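PDB 3FZ0: nucleoside hydrolase, putative from Trypanosoma brucei, which belongs to the nucleoside hydrolase family and holds a calcium ion in an alpha/beta fold built round a mixed sheet. Local coordinates for residues V128-L137 and L154-M165; L194-V203 and G332-I340. The protein carries 2 engineered substitutions. All blocks are in the same frame, centred on the assembly; numbering follows the deposited sequence.

In the fold
Interactions 1 and 2 are two joints of the same mixed sheet, separated by the pairing of 162-165 with 203-206; strands 127-133, 162-165, 203-206 and 337-343 lie side by side in it. Interaction 1 joins the first two of these strands and interaction 2 the last two; their centres are about 12 Å apart. Val203, from interaction 2, bridges the gap by packing on Ile162 and Ile164 of interaction 1. The loops touch as well: Lys200 NZ lies 2.8 Å from Gly155 O, probably a hydrogen bond. Interaction 1 is the more central, about 10 Å from the chain centre against about 18 Å for interaction 2, and it contributes Leu134 to the calcium site.

Interaction 1. Residues V128-L137 and L154-M165; sequences VYQLVALGPL and LGTDTIPGIVIM. With CA (calcium ion), chain G.
Gln130 NE2 is held by two carbonyls: it donates to Pro160 O at 2.8 Å with an N-H...O angle of 160°, and to Ala290 O of helix 282-291. The Pro160 bond lies in the carbonyl plane and close to the plane of the Gln130 amide. With OE1 accepting from Arg7, both ends of this buried amide are engaged, which should fix its flip. Its reach follows from CD standing anti to CA about the CB-CG bond (chi2 -179°), which also brings NE2 3.5 Å from Ile159 CG2.

Beyond Gln130 the backbones run together in register, and four bonds step from one to the other. Leu131 N donates to Gly161 O, Val163 N to Leu131 O, Ala133 N to Val163 O, and Met165 N to Ala133 O, the last at 2.8 Å and nearly straight. The strand directions differ by only 8°, as expected of a parallel pair. On one face, Ala133 CB meets Ile164 CG2 at 3.8 Å, and the same methyl takes Leu137 CD2 from across, at about a right angle. Leu131 CB meets Leu154 CD1 at 4.0 Å on this side too. Val132 and Val163 point to the other face, where both touch Ala290.

At the N-terminal end of the pair, Gly155 N donates to Tyr129 O, while a water links Tyr129 N to Gly155 O. Val128 CG2 sits 3.5 Å from Thr156 OG1, the two side chains crossing nearly perpendicularly.

At the C-terminal end of the pair, Leu134 O binds the calcium ion at 2.3 Å, alongside three waters and Asp14, Asp19 and Asp283. The two parallel strands, 127-133 and 162-165, are joined through helix 138-146 as a beta-alpha-beta unit, with the metal site at the C-terminal end of its first strand.

Interaction 2. Residues L194-V203 and G332-I340; sequences LQHKGWKCPV and GRWRNCNVI
Asn336 meets Leu194 where strand 337-343 enters the sheet beside strand 203-206, and it forms a classic beta bulge with Cys337, both residues facing Thr302 of the neighbouring antiparallel strand. Its side chain can be followed outward. CB lies against one face of the Trp334 ring, toward the rim, and 3.9 Å from Leu194 O. CG, set between the backbone N and the carbonyl carbon (chi1 66°), turns the amide toward helix 187-195. At the tip, ND2 donates to Leu194 O at 2.8 Å with an N-H...O angle of 150°; the donor stands above the carbonyl plane, so the bond is not aimed at a lone pair. The other tip atom, OD1, accepts from Val304 N. The amide therefore links Leu194, near the C-terminal end of helix 187-195, to strand 296-306.

The backbone evidence for strand pairing is a single parallel bridge between Val203 and Cys337. Asn338 N donates to Val203 O at 2.8 Å and 165°, whereas Val203 N to Asn336 O is a weak bond at 3.3 Å. Pro202 lies over this start of the strand, its CB 3.6 Å from Asn336 O. Beside the bridge, Leu194 CD2 packs on Cys337 CB at 4.1 Å.

Trp334 is gripped from more than one direction. Gln195 O comes to the ring edge, near its plane, and across the ring from Asn336 CB lies the aliphatic part of Lys197. That lysine chain bends at chi2 and chi4, laying CE over the six-membered ring, 4.0 Å from its centroid in a CH-pi contact, while its NZ donates to Gln195 O at 3.0 Å.

Interaction 1. Residues V128-L137 and L154-M165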
loop_
_atom_site.group_PDB
_atom_site.type_symbol
_atom_site.label_atom_id
_atom_site.label_comp_id
_atom_site.label_asym_id
_atom_site.label_seq_id
_atom_site.Cartn_x
_atom_site.Cartn_y
_atom_site.Cartn_z
ATOM N N VAL B 128 40.583 -6.807 6.758
ATOM C CA VAL B 128 39.320 -6.558 6.109
ATOM C C VAL B 128 38.272 -6.286 7.191
ATOM O O VAL B 128 38.211 -6.975 8.235
ATOM C CB VAL B 128 38.931 -7.715 5.138
ATOM C CG1 VAL B 128 38.422 -8.949 5.898
ATOM C CG2 VAL B 128 37.889 -7.257 4.171
ATOM N N TYR B 129 37.475 -5.254 6.955
ATOM C CA TYR B 129 36.429 -4.880 7.888
ATOM C C TYR B 129 35.101 -5.403 7.384
ATOM O O TYR B 129 34.827 -5.330 6.181
ATOM C CB TYR B 129 36.357 -3.366 8.025
ATOM C CG TYR B 129 37.572 -2.763 8.677
ATOM C CD1 TYR B 129 38.782 -2.636 7.989
ATOM C CD2 TYR B 129 37.517 -2.286 9.983
ATOM C CE1 TYR B 129 39.915 -2.054 8.603
ATOM C CE2 TYR B 129 38.647 -1.697 10.602
ATOM C CZ TYR B 129 39.836 -1.600 9.921
ATOM O OH TYR B 129 40.952 -1.022 10.539
ATOM N N GLN B 130 34.285 -5.935 8.298
ATOM C CA GLN B 130 32.961 -6.465 7.959
ATOM C C GLN B 130 31.928 -5.989 8.976
ATOM O O GLN B 130 32.241 -5.815 10.172
ATOM C CB GLN B 130 32.988 -7.998 7.943
ATOM C CG GLN B 130 33.851 -8.587 6.874
ATOM C CD GLN B 130 33.838 -10.098 6.868
ATOM O OE1 GLN B 130 34.494 -10.741 7.687
ATOM N NE2 GLN B 130 33.107 -10.680 5.927
ATOM N N LEU B 131 30.710 -5.756 8.493
ATOM C CA LEU B 131 29.620 -5.369 9.354
ATOM C C LEU B 131 28.685 -6.536 9.306
ATOM O O LEU B 131 28.301 -6.964 8.223
ATOM C CB LEU B 131 28.929 -4.116 8.823
ATOM C CG LEU B 131 27.956 -3.298 9.702
ATOM C CD1 LEU B 131 27.481 -2.108 8.924
ATOM C CD2 LEU B 131 26.756 -4.074 10.149
ATOM N N VAL B 132 28.357 -7.091 10.469
ATOM C CA VAL B 132 27.356 -8.132 10.556
ATOM C C VAL B 132 26.189 -7.591 11.363
ATOM O O VAL B 132 26.387 -7.149 12.483
ATOM C CB VAL B 132 27.927 -9.349 11.259
ATOM C CG1 VAL B 132 26.891 -10.526 11.231
ATOM C CG2 VAL B 132 29.251 -9.716 10.603
ATOM N N ALA B 133 24.988 -7.620 10.808
ATOM C CA ALA B 133 23.822 -7.000 11.426
ATOM C C ALA B 133 22.901 -8.089 11.902
ATOM O O ALA B 133 22.420 -8.899 11.090
ATOM C CB ALA B 133 23.064 -6.120 10.393
ATOM N N LEU B 134 22.613 -8.102 13.201
ATOM C CA LEU B 134 21.820 -9.168 13.792
ATOM C C LEU B 134 20.481 -8.699 14.337
ATOM O O LEU B 134 19.841 -9.407 15.139
ATOM C CB LEU B 134 22.615 -9.847 14.904
ATOM C CG LEU B 134 24.035 -10.302 14.556
ATOM C CD1 LEU B 134 24.740 -10.901 15.773
ATOM C CD2 LEU B 134 24.027 -11.293 13.376
ATOM N N GLY B 135 20.047 -7.520 13.932
ATOM C CA GLY B 135 18.756 -7.021 14.375
ATOM C C GLY B 135 18.095 -6.186 13.303
ATOM O O GLY B 135 18.450 -6.288 12.114
ATOM N N PRO B 136 17.093 -5.388 13.693
ATOM C CA PRO B 136 16.537 -4.476 12.734
ATOM C C PRO B 136 17.663 -3.603 12.222
ATOM O O PRO B 136 18.579 -3.271 12.995
ATOM C CB PRO B 136 15.558 -3.668 13.578
ATOM C CG PRO B 136 15.138 -4.601 14.652
ATOM C CD PRO B 136 16.375 -5.340 14.984
ATOM N N LEU B 137 17.587 -3.211 10.950
ATOM C CA LEU B 137 18.657 -2.439 10.314
ATOM C C LEU B 137 18.729 -0.927 10.592
ATOM O O LEU B 137 19.461 -0.207 9.909
ATOM C CB LEU B 137 18.638 -2.700 8.811
ATOM C CG LEU B 137 18.830 -4.186 8.517
ATOM C CD1 LEU B 137 18.287 -4.543 7.139
ATOM C CD2 LEU B 137 20.318 -4.516 8.664
ATOM N N LEU B 154 34.269 -1.306 3.622
ATOM C CA LEU B 154 33.942 -2.670 4.087
ATOM C C LEU B 154 34.125 -3.687 2.968
ATOM O O LEU B 154 33.750 -3.436 1.806
ATOM C CB LEU B 154 32.507 -2.744 4.592
ATOM C CG LEU B 154 32.150 -1.915 5.822
ATOM C CD1 LEU B 154 30.676 -1.841 6.004
ATOM C CD2 LEU B 154 32.769 -2.456 7.085
ATOM N N GLY B 155 34.732 -4.809 3.312
ATOM C CA GLY B 155 34.857 -5.943 2.436
ATOM C C GLY B 155 36.001 -5.836 1.480
ATOM O O GLY B 155 36.852 -4.961 1.602
ATOM N N THR B 156 35.996 -6.740 0.509
ATOM C CA THR B 156 36.997 -6.809 -0.542
ATOM C C THR B 156 36.186 -7.006 -1.817
ATOM O O THR B 156 34.944 -7.007 -1.754
ATOM C CB THR B 156 37.962 -7.978 -0.233
ATOM O OG1 THR B 156 38.841 -7.579 0.835
ATOM C CG2 THR B 156 38.809 -8.358 -1.412
ATOM N N ASP B 157 36.837 -7.133 -2.978
ATOM C CA ASP B 157 36.112 -7.531 -4.198
ATOM C C ASP B 157 35.591 -8.967 -4.035
ATOM O O ASP B 157 34.668 -9.376 -4.712
ATOM C CB ASP B 157 36.987 -7.393 -5.450
ATOM C CG ASP B 157 38.352 -8.101 -5.314
ATOM O OD1 ASP B 157 38.686 -8.619 -4.214
ATOM O OD2 ASP B 157 39.107 -8.139 -6.318
ATOM N N THR B 158 36.155 -9.692 -3.071
ATOM C CA THR B 158 35.921 -11.112 -2.859
ATOM C C THR B 158 35.165 -11.361 -1.539
ATOM O O THR B 158 34.295 -12.238 -1.451
ATOM C CB THR B 158 37.301 -11.814 -2.825
ATOM O OG1 THR B 158 37.876 -11.777 -4.134
ATOM C CG2 THR B 158 37.212 -13.263 -2.354
ATOM N N ILE B 159 35.520 -10.606 -0.499
ATOM C CA ILE B 159 34.976 -10.825 0.835
ATOM C C ILE B 159 33.876 -9.817 1.070
ATOM O O ILE B 159 34.112 -8.629 0.866
ATOM C CB ILE B 159 36.066 -10.681 1.943
ATOM C CG1 ILE B 159 37.194 -11.707 1.736
ATOM C CG2 ILE B 159 35.453 -10.794 3.355
ATOM C CD1 ILE B 159 38.424 -11.476 2.646
ATOM N N PRO B 160 32.677 -10.289 1.467
ATOM C CA PRO B 160 31.507 -9.469 1.746
ATOM C C PRO B 160 31.741 -8.484 2.863
ATOM O O PRO B 160 32.211 -8.865 3.929
ATOM C CB PRO B 160 30.470 -10.499 2.216
ATOM C CG PRO B 160 30.867 -11.756 1.535
ATOM C CD PRO B 160 32.365 -11.722 1.620
ATOM N N GLY B 161 31.406 -7.226 2.604
ATOM C CA GLY B 161 31.437 -6.164 3.604
ATOM C C GLY B 161 30.261 -6.159 4.568
ATOM O O GLY B 161 30.361 -5.655 5.696
ATOM N N ILE B 162 29.131 -6.687 4.130
ATOM C CA ILE B 162 27.965 -6.720 5.009
ATOM C C ILE B 162 27.235 -8.056 4.940
ATOM O O ILE B 162 26.937 -8.597 3.881
ATOM C CB ILE B 162 27.020 -5.453 4.820
ATOM C CG1 ILE B 162 25.847 -5.463 5.818
ATOM C CG2 ILE B 162 26.560 -5.300 3.363
ATOM C CD1 ILE B 162 25.067 -4.134 5.899
ATOM N N VAL B 163 27.012 -8.620 6.105
ATOM C CA VAL B 163 26.207 -9.834 6.230
ATOM C C VAL B 163 25.086 -9.533 7.203
ATOM O O VAL B 163 25.321 -8.992 8.266
ATOM C CB VAL B 163 27.050 -11.001 6.708
ATOM C CG1 VAL B 163 26.255 -12.249 6.661
ATOM C CG2 VAL B 163 28.285 -11.133 5.845
ATOM N N ILE B 164 23.860 -9.827 6.805
ATOM C CA ILE B 164 22.689 -9.487 7.641
ATOM C C ILE B 164 21.830 -10.702 8.001
ATOM O O ILE B 164 21.558 -11.577 7.154
ATOM C CB ILE B 164 21.830 -8.367 6.980
ATOM C CG1 ILE B 164 21.193 -8.836 5.655
ATOM C CG2 ILE B 164 22.681 -7.108 6.789
ATOM C CD1 ILE B 164 20.222 -7.837 5.037
ATOM N N MET B 165 21.418 -10.796 9.259
ATOM C CA MET B 165 20.394 -11.816 9.576
ATOM C C MET B 165 19.040 -11.144 9.416
ATOM O O MET B 165 18.645 -10.328 10.232
ATOM C CB MET B 165 20.568 -12.450 10.974
ATOM C CG MET B 165 19.756 -13.710 11.122
ATOM S SD MET B 165 17.986 -13.373 11.247
ATOM C CE MET B 165 17.287 -14.619 10.165
HETATM CA CA CA G . 19.014 -10.639 16.875
HETATM O O HOH W 1 37.999 -3.996 4.428
HETATM O O HOH W 2 18.238 -11.627 14.952
HETATM O O HOH W 3 16.529 -9.689 16.414
HETATM O O HOH W 4 17.631 -12.412 17.842
#

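Interaction 2. Residues L194-V203 and G332-I340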
loop_
_atom_site.group_PDB
_atom_site.type_symbol
_atom_site.label_atom_id
_atom_site.label_comp_id
_atom_site.label_asym_id
_atom_site.label_seq_id
_atom_site.Cartn_x
_atom_site.Cartn_y
_atom_site.Cartn_z
ATOM N N LEU B 194 19.678 -2.546 1.060
ATOM C CA LEU B 194 19.676 -3.261 -0.224
ATOM C C LEU B 194 19.744 -2.356 -1.471
ATOM O O LEU B 194 20.261 -2.775 -2.485
ATOM C CB LEU B 194 18.499 -4.226 -0.309
ATOM C CG LEU B 194 18.412 -5.410 0.679
ATOM C CD1 LEU B 194 16.991 -6.000 0.746
ATOM C CD2 LEU B 194 19.382 -6.530 0.367
ATOM N N GLN B 195 19.211 -1.134 -1.411
ATOM C CA GLN B 195 19.280 -0.186 -2.537
ATOM C C GLN B 195 20.584 0.620 -2.600
ATOM O O GLN B 195 20.816 1.329 -3.571
ATOM C CB GLN B 195 18.125 0.800 -2.483
ATOM C CG GLN B 195 16.742 0.203 -2.740
ATOM C CD GLN B 195 16.601 -0.411 -4.125
ATOM O OE1 GLN B 195 16.398 -1.616 -4.264
ATOM N NE2 GLN B 195 16.716 0.404 -5.142
ATOM N N HIS B 196 21.441 0.502 -1.583
ATOM C CA HIS B 196 22.663 1.300 -1.513
ATOM C C HIS B 196 23.629 1.012 -2.664
ATOM O O HIS B 196 23.904 -0.151 -2.971
ATOM C CB HIS B 196 23.387 1.080 -0.180
ATOM C CG HIS B 196 24.766 1.657 -0.158
ATOM N ND1 HIS B 196 25.003 3.009 -0.022
ATOM C CD2 HIS B 196 25.980 1.076 -0.311
ATOM C CE1 HIS B 196 26.305 3.227 -0.051
ATOM N NE2 HIS B 196 26.920 2.074 -0.236
ATOM N N LYS B 197 24.145 2.069 -3.282
ATOM C CA LYS B 197 25.123 1.946 -4.360
ATOM C C LYS B 197 26.524 2.046 -3.780
ATOM O O LYS B 197 26.846 2.996 -3.060
ATOM C CB LYS B 197 24.951 3.069 -5.406
ATOM C CG LYS B 197 23.595 3.130 -6.111
ATOM C CD LYS B 197 23.235 1.811 -6.828
ATOM C CE LYS B 197 21.848 1.908 -7.476
ATOM N NZ LYS B 197 20.796 2.167 -6.426
ATOM N N GLY B 198 27.366 1.079 -4.098
ATOM C CA GLY B 198 28.757 1.170 -3.743
ATOM C C GLY B 198 29.272 0.159 -2.738
ATOM O O GLY B 198 30.360 0.348 -2.208
ATOM N N TRP B 199 28.504 -0.892 -2.457
ATOM C CA TRP B 199 29.040 -2.043 -1.740
ATOM C C TRP B 199 30.059 -2.703 -2.656
ATOM O O TRP B 199 29.830 -2.812 -3.857
ATOM C CB TRP B 199 27.955 -3.070 -1.440
ATOM C CG TRP B 199 26.871 -2.673 -0.488
ATOM C CD1 TRP B 199 25.537 -2.614 -0.767
ATOM C CD2 TRP B 199 27.000 -2.356 0.906
ATOM N NE1 TRP B 199 24.821 -2.268 0.355
ATOM C CE2 TRP B 199 25.695 -2.102 1.398
ATOM C CE3 TRP B 199 28.074 -2.288 1.786
ATOM C CZ2 TRP B 199 25.445 -1.770 2.729
ATOM C CZ3 TRP B 199 27.828 -1.944 3.112
ATOM C CH2 TRP B 199 26.519 -1.688 3.565
ATOM N N LYS B 200 31.175 -3.146 -2.087
ATOM C CA LYS B 200 32.177 -3.888 -2.849
ATOM C C LYS B 200 31.683 -5.282 -3.258
ATOM O O LYS B 200 32.092 -5.810 -4.294
ATOM C CB LYS B 200 33.478 -3.996 -2.057
ATOM C CG LYS B 200 34.362 -2.726 -2.067
ATOM C CD LYS B 200 35.835 -3.145 -1.995
ATOM C CE LYS B 200 36.737 -2.165 -1.220
ATOM N NZ LYS B 200 36.815 -2.506 0.244
ATOM N N CYS B 201 30.817 -5.861 -2.430
ATOM C CA CYS B 201 30.205 -7.150 -2.689
ATOM C C CYS B 201 28.737 -7.057 -2.364
ATOM O O CYS B 201 28.360 -6.359 -1.418
ATOM C CB CYS B 201 30.772 -8.243 -1.771
ATOM S SG CYS B 201 32.148 -9.172 -2.422
ATOM N N PRO B 202 27.897 -7.811 -3.095
ATOM C CA PRO B 202 26.466 -7.841 -2.759
ATOM C C PRO B 202 26.251 -8.166 -1.286
ATOM O O PRO B 202 27.014 -8.947 -0.717
ATOM C CB PRO B 202 25.932 -9.008 -3.596
ATOM C CG PRO B 202 26.913 -9.109 -4.742
ATOM C CD PRO B 202 28.233 -8.685 -4.236
ATOM N N VAL B 203 25.219 -7.564 -0.696
ATOM C CA VAL B 203 24.740 -7.891 0.655
ATOM C C VAL B 203 24.502 -9.402 0.715
ATOM O O VAL B 203 23.896 -9.959 -0.209
ATOM C CB VAL B 203 23.393 -7.158 0.936
ATOM C CG1 VAL B 203 22.834 -7.508 2.334
ATOM C CG2 VAL B 203 23.518 -5.636 0.728
ATOM N N GLY B 332 15.709 -1.053 -13.914
ATOM C CA GLY B 332 16.617 -0.448 -12.950
ATOM C C GLY B 332 16.897 -1.408 -11.802
ATOM O O GLY B 332 17.153 -0.989 -10.666
ATOM N N ARG B 333 16.850 -2.707 -12.081
ATOM C CA ARG B 333 17.394 -3.693 -11.134
ATOM C C ARG B 333 18.827 -4.062 -11.491
ATOM O O ARG B 333 19.296 -3.794 -12.601
ATOM C CB ARG B 333 16.522 -4.952 -11.056
ATOM C CG ARG B 333 15.103 -4.648 -10.669
ATOM C CD ARG B 333 14.273 -5.885 -10.659
ATOM N NE ARG B 333 12.880 -5.598 -10.376
ATOM C CZ ARG B 333 11.900 -6.458 -10.598
ATOM N NH1 ARG B 333 12.179 -7.665 -11.088
ATOM N NH2 ARG B 333 10.636 -6.107 -10.345
ATOM N N TRP B 334 19.511 -4.659 -10.524
ATOM C CA TRP B 334 20.863 -5.206 -10.682
ATOM C C TRP B 334 20.992 -6.287 -9.624
ATOM O O TRP B 334 20.148 -6.360 -8.730
ATOM C CB TRP B 334 21.925 -4.115 -10.542
ATOM C CG TRP B 334 22.247 -3.713 -9.139
ATOM C CD1 TRP B 334 23.339 -4.089 -8.426
ATOM C CD2 TRP B 334 21.485 -2.840 -8.278
ATOM N NE1 TRP B 334 23.310 -3.521 -7.178
ATOM C CE2 TRP B 334 22.189 -2.749 -7.055
ATOM C CE3 TRP B 334 20.283 -2.116 -8.428
ATOM C CZ2 TRP B 334 21.743 -1.975 -5.980
ATOM C CZ3 TRP B 334 19.836 -1.327 -7.344
ATOM C CH2 TRP B 334 20.572 -1.272 -6.141
ATOM N N ARG B 335 22.004 -7.145 -9.728
ATOM C CA ARG B 335 22.177 -8.235 -8.751
ATOM C C ARG B 335 22.828 -7.713 -7.471
ATOM O O ARG B 335 24.068 -7.722 -7.321
ATOM C CB ARG B 335 22.987 -9.382 -9.352
ATOM C CG ARG B 335 22.224 -10.164 -10.331
ATOM C CD ARG B 335 22.971 -11.327 -10.940
ATOM N NE ARG B 335 22.316 -11.673 -12.211
ATOM C CZ ARG B 335 21.215 -12.416 -12.328
ATOM N NH1 ARG B 335 20.639 -12.937 -11.238
ATOM N NH2 ARG B 335 20.693 -12.653 -13.542
ATOM N N ASN B 336 21.984 -7.259 -6.550
ATOM C CA ASN B 336 22.440 -6.570 -5.353
ATOM C C ASN B 336 22.518 -7.417 -4.115
ATOM O O ASN B 336 22.982 -6.931 -3.084
ATOM C CB ASN B 336 21.531 -5.377 -5.052
ATOM C CG ASN B 336 20.112 -5.795 -4.667
ATOM O OD1 ASN B 336 19.663 -6.883 -4.991
ATOM N ND2 ASN B 336 19.394 -4.902 -4.003
ATOM N N CYS B 337 22.060 -8.660 -4.193
ATOM C CA CYS B 337 21.935 -9.479 -2.991
ATOM C C CYS B 337 22.193 -10.970 -3.226
ATOM O O CYS B 337 21.667 -11.554 -4.170
ATOM C CB CYS B 337 20.560 -9.260 -2.395
ATOM S SG CYS B 337 20.168 -10.284 -0.963
ATOM N N ASN B 338 23.021 -11.568 -2.376
ATOM C CA ASN B 338 23.281 -13.004 -2.414
ATOM C C ASN B 338 22.412 -13.698 -1.376
ATOM O O ASN B 338 22.616 -13.538 -0.181
ATOM C CB ASN B 338 24.761 -13.294 -2.181
ATOM C CG ASN B 338 25.165 -14.726 -2.570
ATOM O OD1 ASN B 338 24.616 -15.316 -3.505
ATOM N ND2 ASN B 338 26.138 -15.280 -1.842
ATOM N N VAL B 339 21.403 -14.415 -1.850
ATOM C CA VAL B 339 20.439 -15.093 -0.982
ATOM C C VAL B 339 21.069 -16.427 -0.619
ATOM O O VAL B 339 21.246 -17.268 -1.504
ATOM C CB VAL B 339 19.070 -15.294 -1.711
ATOM C CG1 VAL B 339 18.094 -16.035 -0.835
ATOM C CG2 VAL B 339 18.512 -13.923 -2.134
ATOM N N ILE B 340 21.450 -16.591 0.654
ATOM C CA ILE B 340 22.083 -17.818 1.127
ATOM C C ILE B 340 20.999 -18.905 1.295
ATOM O O ILE B 340 20.028 -18.691 2.029
ATOM C CB ILE B 340 22.794 -17.599 2.485
ATOM C CG1 ILE B 340 23.644 -16.303 2.498
ATOM C CG2 ILE B 340 23.577 -18.837 2.885
ATOM C CD1 ILE B 340 24.788 -16.234 1.480
#